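Local coordinates for protein excinuclease ABC, subunit A. (Deinococcus radiodurans, PDB 2VF7) that binds and probably hydrolyses ATP and binds DNA as a zinc-containing UvrA-family protein of the ABC superfamily, consistent with a role in DNA damage repair, at residues L505-V518 / G533-A547. The protein carries 1 engineered substitution. Residues are numbered along the deposited sequence; the frame is centred on the assembly and turned at random.
Sequences LNGVTRNNLDNLDV and GSGKSTLVSQALVDA. With ADP (adenosine-5'-diphosphate), chain D.
Asn512 meets the phosphate-binding loop through one nearly straight hydrogen bond, ND2 to Ser534 O at 2.8 Å (167°). Ser534 O lies almost in the Asn512 amide plane, whereas ND2 sits above the plane of that carbonyl; ND2 also donates to Gly810 O, which fixes the amide's rotation. Replacing this side chain with an alanine would remove the amide and is likely to leave Ser534 O and Gly810 O without their shared donor, the turn freer to shift against the loop. That type II' beta turn, Arg510 to Leu513, also brings Asn511 ND2 over the five-membered ring of the adenine, the amide tilted to it, and 3.5 Å from Thr538 CG2. Thr538 turns this methyl, opposite its backbone N, to Arg510 CG, while OG1 hydrogen-bonds ADP O2A at a doubtfully short 2.5 Å. Here is a worked case of the P-loop (Walker A) design of ABC ATPases: Gly533 N, Gly535 N and Lys536 NZ (2.8 Å to O3B) donate to beta-phosphate oxygens at the start of helix 536-551. At N-cap Gly535, a CB would clash with Leu513 CD2 and jam against the preceding carbonyl O. Away from the nucleotide, antiparallel strands 502-510 and 516-521 pack on the helix. Leu539 CD1 meets Val518 CG1 tip to tip at 3.8 Å and touches Leu505, Val508 and Leu516, while Val508 CG1 packs on Ala543 CB at 3.6 Å. Farther along, Leu505 CD1 bears on Leu544 CD1 (3.9 Å). At the outer margin, a bend at chi2 (131°) carries the Arg510 guanidinium past Gln542, whose OE1 lies in plane at its edge, the amide turned 71°, to a long salt bridge, NH1 to Asp546 OD1 at 3.6 Å, with no N-H aimed at the oxygen.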
loop_
_atom_site.group_PDB
_atom_site.type_symbol
_atom_site.label_atom_id
_atom_site.label_comp_id
_atom_site.label_asym_id
_atom_site.label_seq_id
_atom_site.Cartn_x
_atom_site.Cartn_y
_atom_site.Cartn_z
ATOM N N LEU A 505 1.368 -27.685 43.979
ATOM C CA LEU A 505 0.931 -26.336 43.607
ATOM C C LEU A 505 -0.500 -26.154 44.132
ATOM O O LEU A 505 -1.468 -26.664 43.550
ATOM C CB LEU A 505 0.978 -26.146 42.088
ATOM C CG LEU A 505 1.519 -24.881 41.398
ATOM C CD1 LEU A 505 1.027 -24.860 39.973
ATOM C CD2 LEU A 505 1.139 -23.580 42.075
ATOM N N ASN A 506 -0.607 -25.446 45.256
ATOM C CA ASN A 506 -1.865 -25.247 45.964
ATOM C C ASN A 506 -2.389 -23.812 45.858
ATOM O O ASN A 506 -1.608 -22.857 45.779
ATOM C CB ASN A 506 -1.694 -25.626 47.440
ATOM C CG ASN A 506 -1.197 -27.055 47.632
ATOM O OD1 ASN A 506 -1.849 -28.019 47.212
ATOM N ND2 ASN A 506 -0.040 -27.198 48.276
ATOM N N GLY A 507 -3.716 -23.678 45.852
ATOM C CA GLY A 507 -4.394 -22.378 45.893
ATOM C C GLY A 507 -4.182 -21.540 44.652
ATOM O O GLY A 507 -3.951 -20.331 44.740
ATOM N N VAL A 508 -4.270 -22.197 43.497
ATOM C CA VAL A 508 -3.965 -21.585 42.213
ATOM C C VAL A 508 -5.148 -20.744 41.724
ATOM O O VAL A 508 -6.074 -21.277 41.108
ATOM C CB VAL A 508 -3.587 -22.670 41.147
ATOM C CG1 VAL A 508 -3.052 -22.029 39.874
ATOM C CG2 VAL A 508 -2.565 -23.654 41.704
ATOM N N THR A 509 -5.121 -19.441 42.016
ATOM C CA THR A 509 -6.117 -18.495 41.483
ATOM C C THR A 509 -5.532 -17.725 40.291
ATOM O O THR A 509 -4.432 -17.169 40.381
ATOM C CB THR A 509 -6.675 -17.521 42.576
ATOM O OG1 THR A 509 -7.147 -18.270 43.705
ATOM C CG2 THR A 509 -7.837 -16.675 42.025
ATOM N N ARG A 510 -6.269 -17.717 39.180
ATOM C CA ARG A 510 -5.788 -17.190 37.889
ATOM C C ARG A 510 -6.802 -17.509 36.782
ATOM O O ARG A 510 -7.126 -18.682 36.536
ATOM C CB ARG A 510 -4.416 -17.790 37.542
ATOM C CG ARG A 510 -3.616 -17.039 36.488
ATOM C CD ARG A 510 -2.180 -16.802 36.965
ATOM N NE ARG A 510 -1.386 -16.074 35.971
ATOM C CZ ARG A 510 -0.324 -15.315 36.248
ATOM N NH1 ARG A 510 0.085 -15.158 37.502
ATOM N NH2 ARG A 510 0.329 -14.703 35.261
ATOM N N ASN A 511 -7.311 -16.460 36.137
ATOM C CA ASN A 511 -8.285 -16.597 35.050
ATOM C C ASN A 511 -9.467 -17.471 35.450
ATOM O O ASN A 511 -10.267 -17.059 36.291
ATOM C CB ASN A 511 -7.612 -17.122 33.775
ATOM C CG ASN A 511 -6.497 -16.226 33.293
ATOM O OD1 ASN A 511 -6.396 -15.075 33.703
ATOM N ND2 ASN A 511 -5.654 -16.750 32.410
ATOM N N ASN A 512 -9.558 -18.680 34.887
ATOM C CA ASN A 512 -10.669 -19.608 35.196
ATOM C C ASN A 512 -10.426 -20.664 36.298
ATOM O O ASN A 512 -11.287 -21.512 36.554
ATOM C CB ASN A 512 -11.237 -20.250 33.917
ATOM C CG ASN A 512 -10.354 -21.348 33.356
ATOM O OD1 ASN A 512 -9.127 -21.292 33.445
ATOM N ND2 ASN A 512 -10.983 -22.342 32.741
ATOM N N LEU A 513 -9.266 -20.591 36.950
ATOM C CA LEU A 513 -8.944 -21.457 38.079
ATOM C C LEU A 513 -9.203 -20.696 39.376
ATOM O O LEU A 513 -8.607 -19.645 39.602
ATOM C CB LEU A 513 -7.472 -21.891 38.028
ATOM C CG LEU A 513 -6.768 -22.189 36.694
ATOM C CD1 LEU A 513 -5.310 -22.480 36.945
ATOM C CD2 LEU A 513 -7.398 -23.347 35.934
ATOM N N ASP A 514 -10.111 -21.213 40.205
ATOM C CA ASP A 514 -10.319 -20.715 41.565
ATOM C C ASP A 514 -9.204 -21.353 42.397
ATOM O O ASP A 514 -8.137 -21.643 41.848
ATOM C CB ASP A 514 -11.713 -21.101 42.090
ATOM C CG ASP A 514 -12.332 -20.020 42.992
ATOM O OD1 ASP A 514 -13.097 -20.363 43.930
ATOM O OD2 ASP A 514 -12.057 -18.818 42.759
ATOM N N ASN A 515 -9.419 -21.581 43.690
ATOM C CA ASN A 515 -8.370 -22.200 44.506
ATOM C C ASN A 515 -8.203 -23.708 44.259
ATOM O O ASN A 515 -8.698 -24.552 45.019
ATOM C CB ASN A 515 -8.480 -21.837 46.009
ATOM C CG ASN A 515 -9.927 -21.811 46.535
ATOM O OD1 ASN A 515 -10.886 -21.585 45.788
ATOM N ND2 ASN A 515 -10.076 -22.012 47.846
ATOM N N LEU A 516 -7.491 -24.009 43.176
ATOM C CA LEU A 516 -7.219 -25.361 42.695
ATOM C C LEU A 516 -5.894 -25.888 43.230
ATOM O O LEU A 516 -4.879 -25.211 43.144
ATOM C CB LEU A 516 -7.179 -25.363 41.157
ATOM C CG LEU A 516 -6.591 -26.579 40.431
ATOM C CD1 LEU A 516 -7.585 -27.727 40.401
ATOM C CD2 LEU A 516 -6.152 -26.216 39.018
ATOM N N ASP A 517 -5.924 -27.103 43.775
ATOM C CA ASP A 517 -4.735 -27.803 44.290
ATOM C C ASP A 517 -4.370 -28.994 43.389
ATOM O O ASP A 517 -5.213 -29.855 43.108
ATOM C CB ASP A 517 -4.975 -28.305 45.724
ATOM C CG ASP A 517 -5.565 -27.236 46.649
ATOM O OD1 ASP A 517 -6.117 -27.610 47.706
ATOM O OD2 ASP A 517 -5.482 -26.028 46.343
ATOM N N VAL A 518 -3.110 -29.049 42.969
ATOM C CA VAL A 518 -2.644 -30.032 41.984
ATOM C C VAL A 518 -1.241 -30.574 42.348
ATOM O O VAL A 518 -0.431 -29.870 42.974
ATOM C CB VAL A 518 -2.681 -29.419 40.548
ATOM C CG1 VAL A 518 -1.532 -28.472 40.332
ATOM C CG2 VAL A 518 -2.690 -30.496 39.482
ATOM N N GLY A 533 -8.832 -23.803 25.974
ATOM C CA GLY A 533 -9.455 -22.879 26.922
ATOM C C GLY A 533 -9.774 -23.491 28.275
ATOM O O GLY A 533 -10.435 -22.857 29.097
ATOM N N SER A 534 -9.306 -24.721 28.495
ATOM C CA SER A 534 -9.429 -25.422 29.784
ATOM C C SER A 534 -8.677 -24.731 30.902
ATOM O O SER A 534 -9.273 -24.376 31.914
ATOM C CB SER A 534 -8.891 -26.839 29.670
ATOM O OG SER A 534 -9.726 -27.613 28.842
ATOM N N GLY A 535 -7.362 -24.565 30.734
ATOM C CA GLY A 535 -6.530 -23.942 31.761
ATOM C C GLY A 535 -5.143 -24.528 31.931
ATOM O O GLY A 535 -4.422 -24.154 32.841
ATOM N N LYS A 536 -4.769 -25.440 31.042
ATOM C CA LYS A 536 -3.445 -26.086 31.020
ATOM C C LYS A 536 -2.312 -25.067 30.965
ATOM O O LYS A 536 -1.402 -25.054 31.802
ATOM C CB LYS A 536 -3.341 -26.989 29.778
ATOM C CG LYS A 536 -4.627 -27.641 29.356
ATOM C CD LYS A 536 -4.377 -28.543 28.185
ATOM C CE LYS A 536 -4.200 -27.780 26.875
ATOM N NZ LYS A 536 -5.511 -27.263 26.404
ATOM N N SER A 537 -2.374 -24.220 29.948
ATOM C CA SER A 537 -1.477 -23.098 29.801
ATOM C C SER A 537 -1.503 -22.151 31.014
ATOM O O SER A 537 -0.451 -21.661 31.441
ATOM C CB SER A 537 -1.765 -22.395 28.462
ATOM O OG SER A 537 -1.521 -21.007 28.515
ATOM N N THR A 538 -2.690 -21.925 31.580
ATOM C CA THR A 538 -2.858 -21.097 32.783
ATOM C C THR A 538 -2.252 -21.758 34.019
ATOM O O THR A 538 -1.693 -21.073 34.872
ATOM C CB THR A 538 -4.350 -20.752 33.053
ATOM O OG1 THR A 538 -4.994 -20.384 31.829
ATOM C CG2 THR A 538 -4.479 -19.598 34.006
ATOM N N LEU A 539 -2.368 -23.083 34.120
ATOM C CA LEU A 539 -1.763 -23.850 35.212
ATOM C C LEU A 539 -0.249 -24.009 35.067
ATOM O O LEU A 539 0.495 -23.730 36.004
ATOM C CB LEU A 539 -2.413 -25.227 35.327
ATOM C CG LEU A 539 -1.927 -26.187 36.424
ATOM C CD1 LEU A 539 -2.302 -25.716 37.817
ATOM C CD2 LEU A 539 -2.475 -27.576 36.181
ATOM N N VAL A 540 0.197 -24.442 33.885
ATOM C CA VAL A 540 1.576 -24.903 33.689
ATOM C C VAL A 540 2.522 -23.781 33.303
ATOM O O VAL A 540 3.502 -23.540 33.992
ATOM C CB VAL A 540 1.654 -26.039 32.634
ATOM C CG1 VAL A 540 3.092 -26.487 32.421
ATOM C CG2 VAL A 540 0.772 -27.220 33.044
ATOM N N SER A 541 2.223 -23.100 32.198
ATOM C CA SER A 541 3.075 -22.025 31.699
ATOM C C SER A 541 3.011 -20.776 32.567
ATOM O O SER A 541 4.041 -20.193 32.912
ATOM C CB SER A 541 2.743 -21.699 30.242
ATOM O OG SER A 541 3.040 -22.814 29.420
ATOM N N GLN A 542 1.809 -20.364 32.934
ATOM C CA GLN A 542 1.662 -19.160 33.744
ATOM C C GLN A 542 1.871 -19.415 35.235
ATOM O O GLN A 542 2.839 -18.944 35.797
ATOM C CB GLN A 542 0.334 -18.459 33.445
ATOM C CG GLN A 542 0.169 -18.107 31.954
ATOM C CD GLN A 542 -1.214 -17.574 31.618
ATOM O OE1 GLN A 542 -1.800 -16.802 32.390
ATOM N NE2 GLN A 542 -1.742 -17.973 30.459
ATOM N N ALA A 543 0.993 -20.184 35.868
ATOM C CA ALA A 543 1.016 -20.343 37.332
ATOM C C ALA A 543 2.212 -21.114 37.871
ATOM O O ALA A 543 2.885 -20.648 38.788
ATOM C CB ALA A 543 -0.284 -20.973 37.834
ATOM N N LEU A 544 2.475 -22.295 37.320
ATOM C CA LEU A 544 3.586 -23.097 37.804
ATOM C C LEU A 544 4.870 -22.294 37.688
ATOM O O LEU A 544 5.490 -21.976 38.696
ATOM C CB LEU A 544 3.706 -24.419 37.041
ATOM C CG LEU A 544 4.855 -25.340 37.494
ATOM C CD1 LEU A 544 4.757 -25.660 38.978
ATOM C CD2 LEU A 544 4.893 -26.622 36.702
ATOM N N VAL A 545 5.227 -21.939 36.457
ATOM C CA VAL A 545 6.489 -21.273 36.140
ATOM C C VAL A 545 6.800 -20.060 37.024
ATOM O O VAL A 545 7.896 -19.965 37.584
ATOM C CB VAL A 545 6.556 -20.895 34.633
ATOM C CG1 VAL A 545 7.709 -19.948 34.347
ATOM C CG2 VAL A 545 6.696 -22.138 33.798
ATOM N N ASP A 546 5.862 -19.130 37.162
ATOM C CA ASP A 546 6.137 -18.011 38.054
ATOM C C ASP A 546 5.586 -18.227 39.457
ATOM O O ASP A 546 5.113 -17.302 40.114
ATOM C CB ASP A 546 5.803 -16.633 37.446
ATOM C CG ASP A 546 4.430 -16.567 36.808
ATOM O OD1 ASP A 546 3.431 -16.556 37.566
ATOM O OD2 ASP A 546 4.368 -16.478 35.552
ATOM N N ALA A 547 5.653 -19.476 39.903
ATOM C CA ALA A 547 5.636 -19.787 41.322
ATOM C C ALA A 547 7.050 -20.213 41.695
ATOM O O ALA A 547 7.610 -19.709 42.665
ATOM C CB ALA A 547 4.619 -20.880 41.649
HETATM P PB ADP D . -5.691 -23.624 27.326
HETATM O O1B ADP D . -6.118 -23.358 25.906
HETATM O O2B ADP D . -4.244 -23.368 27.643
HETATM O O3B ADP D . -6.196 -24.960 27.799
HETATM P PA ADP D . -5.833 -21.194 28.906
HETATM O O1A ADP D . -5.761 -20.085 27.907
HETATM O O2A ADP D . -4.632 -21.574 29.712
HETATM O O3A ADP D . -6.465 -22.521 28.232
HETATM O "O5'" ADP D . -6.935 -20.689 29.975
HETATM C "C5'" ADP D . -8.328 -20.753 29.697
HETATM C "C4'" ADP D . -9.102 -19.561 30.238
HETATM O "O4'" ADP D . -8.231 -18.535 30.706
HETATM C "C3'" ADP D . -9.892 -18.957 29.091
HETATM O "O3'" ADP D . -11.167 -18.530 29.563
HETATM C "C2'" ADP D . -9.057 -17.771 28.648
HETATM O "O2'" ADP D . -9.812 -16.747 27.986
HETATM C "C1'" ADP D . -8.419 -17.324 29.950
HETATM N N9 ADP D . -7.132 -16.633 29.688
HETATM C C8 ADP D . -5.951 -17.234 29.414
HETATM N N7 ADP D . -4.960 -16.331 29.231
HETATM C C5 ADP D . -5.524 -15.111 29.384
HETATM C C6 ADP D . -5.051 -13.704 29.321
HETATM N N6 ADP D . -3.750 -13.435 29.047
HETATM N N1 ADP D . -5.951 -12.715 29.546
HETATM C C2 ADP D . -7.252 -12.975 29.809
HETATM N N3 ADP D . -7.751 -14.229 29.883
HETATM C C4 ADP D . -6.952 -15.316 29.684
#